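Local coordinates for protein UDP-glucose 6-dehydrogenase (Pyrobaculum islandicum, PDB 3VTF) that probably oxidises UDP-glucose to UDP-glucuronate in two NAD-dependent steps, and binds UDP-glucose between its two alpha/beta domains, at residues Q412-D417 and R427-A432. Numbering follows the deposited sequence.
Sequences QYEGLD and RYVKKA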
loop_
_atom_site.group_PDB
_atom_site.type_symbol
_atom_site.label_atom_id
_atom_site.label_comp_id
_atom_site.label_asym_id
_atom_site.label_seq_id
_atom_site.Cartn_x
_atom_site.Cartn_y
_atom_site.Cartn_z
ATOM N N GLN A 412 18.219 -11.698 -19.601
ATOM C CA GLN A 412 18.826 -11.661 -20.932
ATOM C C GLN A 412 18.215 -10.621 -21.882
ATOM O O GLN A 412 18.766 -10.304 -22.966
ATOM C CB GLN A 412 18.802 -13.037 -21.595
ATOM C CG GLN A 412 17.459 -13.544 -22.117
ATOM C CD GLN A 412 17.505 -15.065 -22.377
ATOM O OE1 GLN A 412 17.778 -15.838 -21.442
ATOM N NE2 GLN A 412 17.242 -15.498 -23.617
ATOM N N TYR A 413 17.035 -10.128 -21.560
ATOM C CA TYR A 413 16.388 -9.121 -22.393
ATOM C C TYR A 413 17.063 -7.744 -22.318
ATOM O O TYR A 413 16.941 -6.941 -23.208
ATOM C CB TYR A 413 14.877 -9.049 -22.150
ATOM C CG TYR A 413 14.117 -10.287 -22.583
ATOM C CD1 TYR A 413 14.703 -11.247 -23.381
ATOM C CD2 TYR A 413 12.811 -10.486 -22.184
ATOM C CE1 TYR A 413 14.014 -12.364 -23.775
ATOM C CE2 TYR A 413 12.117 -11.600 -22.574
ATOM C CZ TYR A 413 12.721 -12.531 -23.359
ATOM O OH TYR A 413 12.021 -13.624 -23.735
ATOM N N GLU A 414 17.726 -7.477 -21.211
ATOM C CA GLU A 414 18.371 -6.202 -20.992
ATOM C C GLU A 414 19.528 -5.950 -21.961
ATOM O O GLU A 414 19.930 -4.827 -22.169
ATOM C CB GLU A 414 18.792 -6.057 -19.539
ATOM C CG GLU A 414 17.691 -5.504 -18.655
ATOM C CD GLU A 414 17.559 -3.995 -18.741
ATOM O OE1 GLU A 414 18.038 -3.368 -19.733
ATOM O OE2 GLU A 414 16.986 -3.430 -17.797
ATOM N N GLY A 415 20.082 -7.015 -22.503
ATOM C CA GLY A 415 21.216 -6.925 -23.385
ATOM C C GLY A 415 20.920 -7.029 -24.857
ATOM O O GLY A 415 21.836 -7.187 -25.638
ATOM N N LEU A 416 19.654 -6.991 -25.245
ATOM C CA LEU A 416 19.338 -7.159 -26.638
ATOM C C LEU A 416 19.490 -5.839 -27.466
ATOM O O LEU A 416 19.582 -4.738 -26.880
ATOM C CB LEU A 416 17.895 -7.709 -26.809
ATOM C CG LEU A 416 17.531 -9.077 -26.185
ATOM C CD1 LEU A 416 16.036 -9.376 -26.435
ATOM C CD2 LEU A 416 18.387 -10.142 -26.908
ATOM N N ASP A 417 19.385 -5.960 -28.792
ATOM C CA ASP A 417 19.552 -4.792 -29.662
ATOM C C ASP A 417 18.188 -4.417 -30.169
ATOM O O ASP A 417 17.649 -5.050 -31.037
ATOM C CB ASP A 417 20.501 -5.120 -30.828
ATOM C CG ASP A 417 20.754 -3.909 -31.724
ATOM O OD1 ASP A 417 20.159 -2.817 -31.486
ATOM O OD2 ASP A 417 21.480 -4.044 -32.706
ATOM N N ARG A 427 7.419 -4.073 -18.966
ATOM C CA ARG A 427 8.160 -4.409 -17.753
ATOM C C ARG A 427 9.348 -3.518 -17.333
ATOM O O ARG A 427 10.028 -3.870 -16.396
ATOM C CB ARG A 427 8.616 -5.866 -17.789
ATOM C CG ARG A 427 7.487 -6.854 -17.918
ATOM C CD ARG A 427 6.658 -6.925 -16.648
ATOM N NE ARG A 427 5.590 -7.900 -16.777
ATOM C CZ ARG A 427 4.509 -7.932 -16.017
ATOM N NH1 ARG A 427 4.328 -7.043 -15.074
ATOM N NH2 ARG A 427 3.599 -8.858 -16.216
ATOM N N TYR A 428 9.562 -2.380 -17.992
ATOM C CA TYR A 428 10.703 -1.511 -17.708
ATOM C C TYR A 428 12.076 -2.104 -17.967
ATOM O O TYR A 428 12.732 -2.557 -17.059
ATOM C CB TYR A 428 10.648 -0.956 -16.295
ATOM C CG TYR A 428 11.331 0.366 -16.121
ATOM C CD1 TYR A 428 10.684 1.537 -16.429
ATOM C CD2 TYR A 428 12.614 0.446 -15.626
ATOM C CE1 TYR A 428 11.290 2.754 -16.263
ATOM C CE2 TYR A 428 13.237 1.662 -15.464
ATOM C CZ TYR A 428 12.571 2.814 -15.790
ATOM O OH TYR A 428 13.160 4.033 -15.624
ATOM N N VAL A 429 12.451 -2.175 -19.237
ATOM C CA VAL A 429 13.802 -2.547 -19.617
ATOM C C VAL A 429 14.549 -1.326 -20.176
ATOM O O VAL A 429 14.235 -0.856 -21.247
ATOM C CB VAL A 429 13.753 -3.681 -20.650
ATOM C CG1 VAL A 429 15.141 -4.077 -21.097
ATOM C CG2 VAL A 429 13.003 -4.874 -20.085
ATOM N N LYS A 430 15.557 -0.851 -19.448
ATOM C CA LYS A 430 16.219 0.455 -19.726
ATOM C C LYS A 430 16.835 0.487 -21.136
ATOM O O LYS A 430 16.675 1.472 -21.878
ATOM C CB LYS A 430 17.325 0.764 -18.666
ATOM C CG LYS A 430 16.840 0.939 -17.217
ATOM C CD LYS A 430 17.584 2.057 -16.500
ATOM C CE LYS A 430 16.800 2.595 -15.300
ATOM N NZ LYS A 430 16.862 1.683 -14.120
ATOM N N LYS A 431 17.439 -0.628 -21.526
ATOM C CA LYS A 431 18.043 -0.760 -22.865
ATOM C C LYS A 431 17.079 -0.551 -24.025
ATOM O O LYS A 431 17.502 -0.017 -25.098
ATOM C CB LYS A 431 18.842 -2.049 -23.063
ATOM C CG LYS A 431 20.164 -1.714 -23.844
ATOM C CD LYS A 431 20.855 -2.942 -24.343
ATOM C CE LYS A 431 22.007 -2.690 -25.319
ATOM N NZ LYS A 431 21.367 -2.802 -26.631
ATOM N N ALA A 432 15.801 -0.869 -23.835
ATOM C CA ALA A 432 14.796 -0.791 -24.896
ATOM C C ALA A 432 14.514 0.637 -25.378
ATOM O O ALA A 432 13.950 0.832 -26.421
ATOM C CB ALA A 432 13.510 -1.500 -24.501
#
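E414 reaches across to the start of the 3-10 segment that begins at K430 and offers its carboxylate to two successive backbone amides, a task that suits a side chain with two oxygens. OE1 accepts a weak, nearly straight bond from K431 N (3.3 Å, 166°), and OE2 a weak, more bent one from K430 N at 3.4 Å. A bend at chi2 (-81°) swings the carboxylate back over V429, a compact branched residue that is buried, with CG1 3.3 Å from OE1 and its side chain also touching I406. The packing stays close along K431, whose CD lies 3.0 Å from E414 O. Lysine's length lets NZ span to L416 O, 2.6 Å away and above the carbonyl plane; NZ also forms a salt bridge with E434. An alanine in place of K431 would probably leave L416 O without this donor and E434 without this cation. The loose side is exposed: K430 leads its chain away, and G415 offers only its CA. The contact joins the loops following parallel strands 403-406 and 422-425, beside R427, which touches UDP-glucose. Anionic E414 and cationic K431 each bond the opposite loop's backbone, and no salt bridge links the two.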